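Local coordinates for protein HOBA (Helicobacter pylori, PDB 2UVP) that is required for the initiation of DNA replication and increases the binding of DnaA to the oriC region, at residues Phe144-Lys148 / Glu149-Leu153; Phe118-Val121 / Gly122-Asn126; Ser159-Asp162 / Tyr163-Gln167. All coordinates share one frame; numbering follows the deposited sequence.

Interaction 1. Residues Phe144-Lys148 / Glu149-Leu153; sequences FEELK and EDCLL
The side chain of Glu146 lies across the turn toward Glu149 and Cys151, its CG 3.3 Å from the backbone O of Glu149. An extended chain with CG anti to the backbone N (chi1 -168°) carries the carboxylate over to the far arm. Next to it Cys151 SG rests 3.7 Å from Glu146 CA, and further along the tip of Leu153 closes the apolar part, with CD2 3.8 Å from Glu145 CA.

No direct hydrogen bond joins the two arms; two waters do that work. One donates a hydrogen bond to Glu146 OE1 at 2.6 Å and accepts from Cys151 N at 2.8 Å, tying the carboxylate to the backbone opposite. The other accepts from Leu147 N and donates to Glu149 O, at 2.8 Å from that oxygen. At the bend, Lys148 NZ and Glu149 OE2 make only a long salt bridge, 4.0 Å apart.

Outside this shell, Asp150 is held by a salt bridge from its OD1 to Lys41 NZ, and Cys151 packs against Leu141 and Leu143 of strand 139-143. Leu152 bonds through its backbone to the same strand, which fixes the returning arm as the outermost strand of the sheet within this chain.

Glu146 OE1 and Asp150 OD2 are 4.7 Å apart, so the carboxylates of this exposed loop probably build up a negative patch. That fits the calcium ions seen bound to Glu146 and Glu149 in a crystal structure of this protein, although their physiological relevance is not known.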
ATOM      1  N   PHE A 144      -6.924  11.249  22.553  1.00 18.11           N
ATOM      2  CA  PHE A 144      -8.122  12.016  22.892  1.00 20.37           C
ATOM      3  C   PHE A 144      -8.531  11.882  24.370  1.00 22.46           C
ATOM      4  O   PHE A 144      -9.397  12.625  24.859  1.00 22.46           O
ATOM      5  CB  PHE A 144      -9.251  11.616  21.962  1.00 19.82           C
ATOM      6  CG  PHE A 144      -8.935  11.847  20.509  1.00 19.41           C
ATOM      7  CD1 PHE A 144      -8.462  13.079  20.078  1.00 20.18           C
ATOM      8  CD2 PHE A 144      -9.144  10.846  19.576  1.00 19.26           C
ATOM      9  CE1 PHE A 144      -8.173  13.303  18.724  1.00 18.84           C
ATOM     10  CE2 PHE A 144      -8.875  11.053  18.220  1.00 18.68           C
ATOM     11  CZ  PHE A 144      -8.386  12.294  17.800  1.00 18.87           C
ATOM     12  N   GLU A 145      -7.920  10.928  25.065  1.00 24.52           N
ATOM     13  CA  GLU A 145      -8.012  10.846  26.532  1.00 27.39           C
ATOM     14  C   GLU A 145      -6.797  10.133  27.088  1.00 27.60           C
ATOM     15  O   GLU A 145      -6.229   9.268  26.421  1.00 26.72           O
ATOM     16  CB  GLU A 145      -9.293  10.154  26.989  1.00 27.74           C
ATOM     17  CG  GLU A 145      -9.585   8.817  26.338  1.00 29.57           C
ATOM     18  CD  GLU A 145     -10.966   8.282  26.738  1.00 31.23           C
ATOM     19  OE1 GLU A 145     -11.183   8.052  27.955  1.00 34.84           O
ATOM     20  OE2 GLU A 145     -11.827   8.098  25.836  1.00 36.49           O
ATOM     21  N   GLU A 146      -6.385  10.519  28.296  1.00 29.00           N
ATOM     22  CA  GLU A 146      -5.181   9.962  28.885  1.00 31.02           C
ATOM     23  C   GLU A 146      -5.365   8.460  29.085  1.00 31.26           C
ATOM     24  O   GLU A 146      -6.417   8.005  29.522  1.00 31.28           O
ATOM     25  CB  GLU A 146      -4.825  10.641  30.212  1.00 31.30           C
ATOM     26  CG  GLU A 146      -3.413  10.268  30.680  1.00 33.20           C
ATOM     27  CD  GLU A 146      -3.003  10.917  31.990  1.00 33.37           C
ATOM     28  OE1 GLU A 146      -3.039  12.159  32.098  1.00 35.44           O
ATOM     29  OE2 GLU A 146      -2.613  10.176  32.919  1.00 38.65           O
ATOM     30  N   LEU A 147      -4.340   7.695  28.742  1.00 32.14           N
ATOM     31  CA  LEU A 147      -4.414   6.253  28.870  1.00 33.19           C
ATOM     32  C   LEU A 147      -3.739   5.799  30.152  1.00 33.98           C
ATOM     33  O   LEU A 147      -4.266   4.968  30.880  1.00 34.04           O
ATOM     34  CB  LEU A 147      -3.756   5.589  27.647  1.00 33.17           C
ATOM     35  CG  LEU A 147      -3.507   4.080  27.655  1.00 33.47           C
ATOM     36  CD1 LEU A 147      -4.813   3.312  27.450  1.00 33.31           C
ATOM     37  CD2 LEU A 147      -2.486   3.707  26.595  1.00 33.05           C
ATOM     38  N   LYS A 148      -2.592   6.400  30.447  1.00 35.31           N
ATOM     39  CA  LYS A 148      -1.556   5.725  31.200  1.00 36.78           C
ATOM     40  C   LYS A 148      -0.766   6.794  31.951  1.00 36.72           C
ATOM     41  O   LYS A 148      -1.254   7.348  32.937  1.00 37.16           O
ATOM     42  CB  LYS A 148      -0.696   4.971  30.169  1.00 37.08           C
ATOM     43  CG  LYS A 148       0.389   3.999  30.654  1.00 38.84           C
ATOM     44  CD  LYS A 148       1.265   3.599  29.432  1.00 37.81           C
ATOM     45  CE  LYS A 148       2.336   2.569  29.778  1.00 40.08           C
ATOM     46  NZ  LYS A 148       3.589   3.170  30.307  1.00 41.07           N
ATOM     47  N   GLU A 149       0.444   7.089  31.473  1.00 36.27           N
ATOM     48  CA  GLU A 149       1.249   8.200  31.967  1.00 35.89           C
ATOM     49  C   GLU A 149       0.819   9.475  31.230  1.00 34.83           C
ATOM     50  O   GLU A 149      -0.170   9.466  30.487  1.00 34.85           O
ATOM     51  CB  GLU A 149       2.743   7.931  31.722  1.00 36.27           C
ATOM     52  CG  GLU A 149       3.221   6.504  32.034  1.00 38.57           C
ATOM     53  CD  GLU A 149       3.186   6.149  33.522  1.00 41.85           C
ATOM     54  OE1 GLU A 149       3.078   7.066  34.372  1.00 42.98           O
ATOM     55  OE2 GLU A 149       3.267   4.940  33.843  1.00 43.14           O
ATOM     56  N   ASP A 150       1.547  10.569  31.446  1.00 33.93           N
ATOM     57  CA  ASP A 150       1.296  11.805  30.711  1.00 32.84           C
ATOM     58  C   ASP A 150       1.247  11.500  29.222  1.00 31.46           C
ATOM     59  O   ASP A 150       2.098  10.774  28.691  1.00 31.12           O
ATOM     60  CB  ASP A 150       2.394  12.838  30.974  1.00 33.61           C
ATOM     61  CG  ASP A 150       2.358  13.399  32.387  1.00 35.11           C
ATOM     62  OD1 ASP A 150       3.228  14.244  32.707  1.00 38.27           O
ATOM     63  OD2 ASP A 150       1.460  13.009  33.170  1.00 36.55           O
ATOM     64  N   CYS A 151       0.231  12.035  28.560  1.00 29.39           N
ATOM     65  CA  CYS A 151       0.170  11.979  27.108  1.00 27.73           C
ATOM     66  C   CYS A 151      -0.061  13.388  26.594  1.00 26.73           C
ATOM     67  O   CYS A 151      -0.350  14.304  27.371  1.00 26.26           O
ATOM     68  CB  CYS A 151      -0.969  11.087  26.657  1.00 27.42           C
ATOM     69  SG  CYS A 151      -2.572  11.817  26.952  1.00 28.39           S
ATOM     70  N   LEU A 152       0.087  13.562  25.289  1.00 25.28           N
ATOM     71  CA  LEU A 152      -0.275  14.818  24.655  1.00 23.91           C
ATOM     72  C   LEU A 152      -1.755  14.696  24.347  1.00 23.12           C
ATOM     73  O   LEU A 152      -2.192  13.777  23.646  1.00 21.53           O
ATOM     74  CB  LEU A 152       0.590  15.018  23.403  1.00 24.27           C
ATOM     75  CG  LEU A 152       0.528  16.157  22.378  1.00 25.93           C
ATOM     76  CD1 LEU A 152      -0.021  17.487  22.854  1.00 29.92           C
ATOM     77  CD2 LEU A 152       1.952  16.312  21.806  1.00 24.11           C
ATOM     78  N   LEU A 153      -2.543  15.611  24.904  1.00 22.47           N
ATOM     79  CA  LEU A 153      -3.991  15.531  24.811  1.00 22.20           C
ATOM     80  C   LEU A 153      -4.534  16.370  23.666  1.00 22.02           C
ATOM     81  O   LEU A 153      -4.151  17.540  23.523  1.00 21.84           O
ATOM     82  CB  LEU A 153      -4.614  16.005  26.118  1.00 22.45           C
ATOM     83  CG  LEU A 153      -4.756  14.931  27.189  1.00 25.04           C
ATOM     84  CD1 LEU A 153      -5.189  15.599  28.518  1.00 27.40           C
ATOM     85  CD2 LEU A 153      -5.738  13.862  26.735  1.00 24.79           C
TER
HETATM   86  O   HOH W   1      -1.910  13.178  29.957  1.00 46.57           O
HETATM   87  O   HOH W   2      -1.276   7.912  28.423  1.00 35.05           O

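Interaction 2. Residues Phe118-Val121 / Gly122-Asn126; sequences FWHV and GKIEN
His120, the last residue but one of its strand, reaches forward and grips the loop that follows: NE2 donates to Lys123 O at 2.9 Å, with an N-H...O angle of 147°. The oxygen lies almost in the ring plane, but the donor stands well above the carbonyl plane of Lys123, 59° out of it. A second, weak bond runs from the same NE2 to Gly122 O at 3.4 Å. CG, anti to the backbone N, stands beside the carbonyl carbon, and the ring points in the direction the chain takes. Its ND1 is hydrogen-bonded to Ser59 OG, so both ring nitrogens are held and the ring cannot easily flip. Gly122 turns the chain at a positive phi of 105°, a backbone shape that suits glycine, and Ile124 CG1 comes within 4.0 Å of His120 NE2.

The outer side is looser: Lys123 NZ and Glu125 OE2 form a long salt bridge of 3.8 Å, while Glu125 OE1 takes a hydrogen bond from Ser62 N.

The contact sits where strand 116-121, flanked by strands 55-60 and 139-143, hands over to helix 127-133, which Asn126 N-caps through Leu129 N.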
ATOM      1  N   PHE A 118       6.745   3.523  20.973  1.00 16.34           N
ATOM      2  CA  PHE A 118       5.498   3.607  20.219  1.00 17.03           C
ATOM      3  C   PHE A 118       5.040   5.042  20.147  1.00 16.81           C
ATOM      4  O   PHE A 118       4.900   5.698  21.181  1.00 18.60           O
ATOM      5  CB  PHE A 118       4.394   2.784  20.865  1.00 17.49           C
ATOM      6  CG  PHE A 118       4.654   1.315  20.853  1.00 18.86           C
ATOM      7  CD1 PHE A 118       4.603   0.593  19.665  1.00 20.66           C
ATOM      8  CD2 PHE A 118       4.931   0.651  22.036  1.00 19.99           C
ATOM      9  CE1 PHE A 118       4.838  -0.792  19.656  1.00 20.61           C
ATOM     10  CE2 PHE A 118       5.174  -0.733  22.043  1.00 22.00           C
ATOM     11  CZ  PHE A 118       5.127  -1.453  20.857  1.00 21.49           C
ATOM     12  N   TRP A 119       4.793   5.529  18.942  1.00 15.14           N
ATOM     13  CA  TRP A 119       4.226   6.876  18.780  1.00 14.36           C
ATOM     14  C   TRP A 119       2.868   6.678  18.169  1.00 13.75           C
ATOM     15  O   TRP A 119       2.754   6.241  17.015  1.00 13.25           O
ATOM     16  CB  TRP A 119       5.100   7.694  17.848  1.00 13.94           C
ATOM     17  CG  TRP A 119       4.648   9.096  17.546  1.00 14.20           C
ATOM     18  CD1 TRP A 119       3.474   9.721  17.928  1.00 13.86           C
ATOM     19  CD2 TRP A 119       5.373  10.042  16.766  1.00 12.83           C
ATOM     20  NE1 TRP A 119       3.448  11.009  17.425  1.00 14.66           N
ATOM     21  CE2 TRP A 119       4.594  11.224  16.700  1.00 12.13           C
ATOM     22  CE3 TRP A 119       6.600   9.999  16.097  1.00 12.31           C
ATOM     23  CZ2 TRP A 119       5.029  12.366  16.027  1.00 14.09           C
ATOM     24  CZ3 TRP A 119       7.039  11.123  15.431  1.00 13.63           C
ATOM     25  CH2 TRP A 119       6.246  12.305  15.399  1.00 14.24           C
ATOM     26  N   HIS A 120       1.816   6.948  18.940  1.00 13.30           N
ATOM     27  CA  HIS A 120       0.475   6.665  18.424  1.00 13.25           C
ATOM     28  C   HIS A 120      -0.331   7.944  18.391  1.00 13.47           C
ATOM     29  O   HIS A 120      -0.265   8.731  19.337  1.00 14.17           O
ATOM     30  CB  HIS A 120      -0.256   5.602  19.252  1.00 14.09           C
ATOM     31  CG  HIS A 120      -1.655   5.362  18.788  1.00 13.74           C
ATOM     32  ND1 HIS A 120      -1.946   4.619  17.661  1.00 13.25           N
ATOM     33  CD2 HIS A 120      -2.840   5.857  19.231  1.00 13.12           C
ATOM     34  CE1 HIS A 120      -3.254   4.616  17.471  1.00 15.42           C
ATOM     35  NE2 HIS A 120      -3.809   5.395  18.384  1.00 13.82           N
ATOM     36  N   VAL A 121      -1.102   8.121  17.322  1.00 12.40           N
ATOM     37  CA  VAL A 121      -1.976   9.288  17.179  1.00 12.31           C
ATOM     38  C   VAL A 121      -3.429   8.896  17.015  1.00 12.49           C
ATOM     39  O   VAL A 121      -3.803   8.214  16.057  1.00 12.54           O
ATOM     40  CB  VAL A 121      -1.565  10.153  15.966  1.00 10.93           C
ATOM     41  CG1 VAL A 121      -2.437  11.413  15.910  1.00 10.69           C
ATOM     42  CG2 VAL A 121      -0.078  10.495  16.067  1.00 13.06           C
ATOM     43  N   GLY A 122      -4.262   9.354  17.951  1.00 13.75           N
ATOM     44  CA  GLY A 122      -5.693   9.287  17.785  1.00 14.01           C
ATOM     45  C   GLY A 122      -6.327   8.203  18.637  1.00 15.70           C
ATOM     46  O   GLY A 122      -5.774   7.803  19.678  1.00 15.56           O
ATOM     47  N   LYS A 123      -7.480   7.745  18.178  1.00 17.20           N
ATOM     48  CA  LYS A 123      -8.246   6.695  18.872  1.00 18.78           C
ATOM     49  C   LYS A 123      -7.462   5.400  18.909  1.00 19.47           C
ATOM     50  O   LYS A 123      -6.709   5.091  17.961  1.00 18.66           O
ATOM     51  CB  LYS A 123      -9.561   6.447  18.151  1.00 19.04           C
ATOM     52  CG  LYS A 123     -10.509   7.627  18.175  1.00 22.60           C
ATOM     53  CD  LYS A 123     -11.882   7.263  17.610  1.00 27.13           C
ATOM     54  CE  LYS A 123     -11.818   6.947  16.120  1.00 30.49           C
ATOM     55  NZ  LYS A 123     -13.170   6.925  15.465  1.00 33.35           N
ATOM     56  N   ILE A 124      -7.670   4.640  19.983  1.00 20.40           N
ATOM     57  CA  ILE A 124      -7.109   3.295  20.103  1.00 22.04           C
ATOM     58  C   ILE A 124      -8.241   2.324  19.733  1.00 23.72           C
ATOM     59  O   ILE A 124      -9.149   2.067  20.538  1.00 25.10           O
ATOM     60  CB  ILE A 124      -6.538   3.038  21.513  1.00 21.90           C
ATOM     61  CG1 ILE A 124      -5.441   4.066  21.824  1.00 20.77           C
ATOM     62  CG2 ILE A 124      -6.004   1.599  21.606  1.00 21.37           C
ATOM     63  CD1 ILE A 124      -4.959   4.125  23.267  1.00 22.19           C
ATOM     64  N   GLU A 125      -8.192   1.819  18.505  1.00 24.79           N
ATOM     65  CA  GLU A 125      -9.361   1.180  17.901  1.00 26.46           C
ATOM     66  C   GLU A 125      -9.519  -0.316  18.195  1.00 26.97           C
ATOM     67  O   GLU A 125     -10.528  -0.915  17.822  1.00 27.51           O
ATOM     68  CB  GLU A 125      -9.476   1.535  16.404  1.00 26.68           C
ATOM     69  CG  GLU A 125      -9.824   3.050  16.217  1.00 27.11           C
ATOM     70  CD  GLU A 125      -9.816   3.536  14.780  1.00 28.29           C
ATOM     71  OE1 GLU A 125      -8.786   3.366  14.094  1.00 29.82           O
ATOM     72  OE2 GLU A 125     -10.831   4.128  14.343  1.00 31.42           O
ATOM     73  N   ASN A 126      -8.545  -0.912  18.877  1.00 27.21           N
ATOM     74  CA  ASN A 126      -8.750  -2.264  19.399  1.00 28.08           C
ATOM     75  C   ASN A 126      -7.979  -2.548  20.680  1.00 27.68           C
ATOM     76  O   ASN A 126      -7.022  -1.841  21.030  1.00 27.13           O
ATOM     77  CB  ASN A 126      -8.511  -3.340  18.320  1.00 28.74           C
ATOM     78  CG  ASN A 126      -7.037  -3.644  18.094  1.00 29.90           C
ATOM     79  OD1 ASN A 126      -6.178  -2.780  18.251  1.00 33.56           O
ATOM     80  ND2 ASN A 126      -6.743  -4.885  17.717  1.00 30.95           N
TER

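Interaction 3. Residues Ser159-Asp162 / Tyr163-Gln167; sequences SLLD and YKLLQ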
ATOM      1  N   SER A 159     -12.840  21.175  15.378  1.00 14.19           N
ATOM      2  CA  SER A 159     -12.853  21.368  13.922  1.00 13.68           C
ATOM      3  C   SER A 159     -11.464  21.737  13.386  1.00 12.23           C
ATOM      4  O   SER A 159     -11.243  21.601  12.194  1.00 12.82           O
ATOM      5  CB  SER A 159     -13.868  22.409  13.476  1.00 14.22           C
ATOM      6  OG  SER A 159     -13.531  23.685  13.998  1.00 13.80           O
ATOM      7  N   LEU A 160     -10.573  22.225  14.266  1.00 10.89           N
ATOM      8  CA  LEU A 160      -9.196  22.602  13.888  1.00 10.52           C
ATOM      9  C   LEU A 160      -8.141  21.527  14.140  1.00 10.51           C
ATOM     10  O   LEU A 160      -6.943  21.768  13.941  1.00  8.71           O
ATOM     11  CB  LEU A 160      -8.792  23.958  14.516  1.00 11.29           C
ATOM     12  CG  LEU A 160      -9.717  25.133  14.162  1.00 10.09           C
ATOM     13  CD1 LEU A 160      -9.235  26.382  14.921  1.00 12.42           C
ATOM     14  CD2 LEU A 160      -9.739  25.440  12.660  1.00 13.90           C
ATOM     15  N   LEU A 161      -8.600  20.331  14.548  1.00 10.05           N
ATOM     16  CA  LEU A 161      -7.699  19.229  14.876  1.00 10.26           C
ATOM     17  C   LEU A 161      -6.626  19.006  13.810  1.00 10.06           C
ATOM     18  O   LEU A 161      -5.446  18.853  14.139  1.00 10.31           O
ATOM     19  CB  LEU A 161      -8.484  17.939  15.107  1.00 10.59           C
ATOM     20  CG  LEU A 161      -7.563  16.739  15.389  1.00 10.79           C
ATOM     21  CD1 LEU A 161      -6.815  16.912  16.736  1.00 12.45           C
ATOM     22  CD2 LEU A 161      -8.381  15.445  15.340  1.00 15.25           C
ATOM     23  N   ASP A 162      -7.042  18.947  12.546  1.00 10.06           N
ATOM     24  CA  ASP A 162      -6.084  18.614  11.476  1.00 10.49           C
ATOM     25  C   ASP A 162      -4.917  19.625  11.436  1.00  9.84           C
ATOM     26  O   ASP A 162      -3.765  19.238  11.286  1.00 10.24           O
ATOM     27  CB  ASP A 162      -6.807  18.536  10.133  1.00 10.50           C
ATOM     28  CG  ASP A 162      -7.830  17.403  10.086  1.00 11.57           C
ATOM     29  OD1 ASP A 162      -7.782  16.497  10.957  1.00 12.54           O
ATOM     30  OD2 ASP A 162      -8.685  17.420   9.179  1.00 11.15           O
ATOM     31  N   TYR A 163      -5.216  20.917  11.582  1.00  9.52           N
ATOM     32  CA  TYR A 163      -4.153  21.911  11.651  1.00  9.81           C
ATOM     33  C   TYR A 163      -3.254  21.720  12.876  1.00  9.66           C
ATOM     34  O   TYR A 163      -2.022  21.864  12.784  1.00  9.93           O
ATOM     35  CB  TYR A 163      -4.766  23.308  11.745  1.00  9.35           C
ATOM     36  CG  TYR A 163      -5.696  23.709  10.612  1.00 10.30           C
ATOM     37  CD1 TYR A 163      -5.187  24.167   9.401  1.00 12.89           C
ATOM     38  CD2 TYR A 163      -7.074  23.704  10.794  1.00  9.48           C
ATOM     39  CE1 TYR A 163      -6.036  24.602   8.369  1.00 10.22           C
ATOM     40  CE2 TYR A 163      -7.941  24.124   9.772  1.00 11.12           C
ATOM     41  CZ  TYR A 163      -7.411  24.570   8.565  1.00  9.87           C
ATOM     42  OH  TYR A 163      -8.266  25.031   7.587  1.00  9.69           O
ATOM     43  N   LYS A 164      -3.857  21.406  14.019  1.00  9.76           N
ATOM     44  CA  LYS A 164      -3.102  21.231  15.255  1.00 11.14           C
ATOM     45  C   LYS A 164      -2.141  20.063  15.138  1.00 10.09           C
ATOM     46  O   LYS A 164      -1.016  20.113  15.633  1.00 10.44           O
ATOM     47  CB  LYS A 164      -4.066  21.022  16.433  1.00 10.49           C
ATOM     48  CG  LYS A 164      -4.904  22.283  16.709  1.00 11.13           C
ATOM     49  CD  LYS A 164      -5.776  22.168  17.998  1.00 13.57           C
ATOM     50  CE  LYS A 164      -6.606  23.470  18.107  1.00 16.13           C
ATOM     51  NZ  LYS A 164      -7.528  23.455  19.262  1.00 23.06           N
ATOM     52  N   LEU A 165      -2.573  19.014  14.448  1.00  9.99           N
ATOM     53  CA  LEU A 165      -1.669  17.885  14.214  1.00  9.06           C
ATOM     54  C   LEU A 165      -0.412  18.330  13.442  1.00  9.12           C
ATOM     55  O   LEU A 165       0.700  17.997  13.830  1.00 10.46           O
ATOM     56  CB  LEU A 165      -2.395  16.738  13.506  1.00  9.79           C
ATOM     57  CG  LEU A 165      -3.451  15.997  14.351  1.00  8.09           C
ATOM     58  CD1 LEU A 165      -4.227  15.024  13.484  1.00 10.36           C
ATOM     59  CD2 LEU A 165      -2.791  15.265  15.538  1.00  8.79           C
ATOM     60  N   LEU A 166      -0.601  19.070  12.353  1.00  9.20           N
ATOM     61  CA  LEU A 166       0.533  19.614  11.591  1.00  9.53           C
ATOM     62  C   LEU A 166       1.422  20.474  12.481  1.00  9.72           C
ATOM     63  O   LEU A 166       2.655  20.414  12.414  1.00  9.59           O
ATOM     64  CB  LEU A 166       0.047  20.437  10.392  1.00  9.91           C
ATOM     65  CG  LEU A 166      -0.754  19.700   9.328  1.00 10.79           C
ATOM     66  CD1 LEU A 166      -1.004  20.661   8.190  1.00 13.38           C
ATOM     67  CD2 LEU A 166       0.014  18.487   8.826  1.00 13.98           C
ATOM     68  N   GLN A 167       0.775  21.298  13.297  1.00 10.15           N
ATOM     69  CA  GLN A 167       1.495  22.266  14.095  1.00 10.94           C
ATOM     70  C   GLN A 167       2.356  21.535  15.144  1.00 10.56           C
ATOM     71  O   GLN A 167       3.532  21.879  15.364  1.00 10.10           O
ATOM     72  CB  GLN A 167       0.500  23.212  14.748  1.00 11.52           C
ATOM     73  CG  GLN A 167       1.203  24.382  15.403  1.00 12.99           C
ATOM     74  CD  GLN A 167       0.238  25.291  16.140  1.00 13.96           C
ATOM     75  OE1 GLN A 167      -0.975  25.243  15.923  1.00 15.55           O
ATOM     76  NE2 GLN A 167       0.777  26.078  17.073  1.00 15.54           N
TER
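Leu160 and Tyr163 turn their side chains the same way about the first bond, chi1 -57° and -58°, with each CG anti to its carbonyl carbon, and this brings the leucine tip against the CD2-CE2 side of the tyrosine ring. Leu160 CD2 touches Tyr163 CE2 at 3.6 Å, the two side chains meeting at a slant, while Leu160 CA lies in the ring plane at the edge. Around the helix Leu161 CG and Leu165 CD1 meet more loosely, 4.2 Å apart.

The i to i+4 backbone hydrogen bonds of the helix start here. Lys164 N donates to Leu160 O at 3.1 Å; Leu165 N reaches Leu161 O at 2.9 Å; Leu166 N makes a weak bond to Asp162 O at 3.3 Å.

Lys164 stretches out fully, its CE passing 4.2 Å from Leu160 CB, and points back past the start of the helix. There NZ forms a salt bridge with Asp158, whose other carboxylate oxygen accepts from Leu160 N, and Trp31 adds a cation-pi contact; an acetate ion, probably from the crystallisation liquor, lies about 3 Å from the lysine side chain at the nearest atoms. On another side Asp162 OD2 makes a hydrogen bond with an aromatic side chain and a salt bridge with a basic one, both on another protein chain of the assembly, so this turn also lies in an interface with that chain.

With Leu160 in the N-cap position and side chains meeting at i to i+3 and i to i+4 spacings, this is the first turn of an alpha-helix, here helix 161-180.

Along the chain the order is interaction 2, interaction 1, interaction 3. Interactions 1 and 2 have centres 11 Å apart and share the parallel sheet: interaction 2 spans the end of strand 116-121 and the loop after it, interaction 1 the loop from strand 139-143 into strand 152-153. Interaction 3, starting helix 161-180, lies 17 Å from interaction 1 and 16 Å from interaction 2, centre to centre. Phe144 bridges all three, its CE2 3.6 Å from Lys123 N and its CZ 4.0 Å from Leu161 CD2, while Val121 CG1 packs 3.9 Å from Leu165 CD2. The loops leaving strands 116-121 and 139-143 thus meet the helix whose first turns also contact another protein chain.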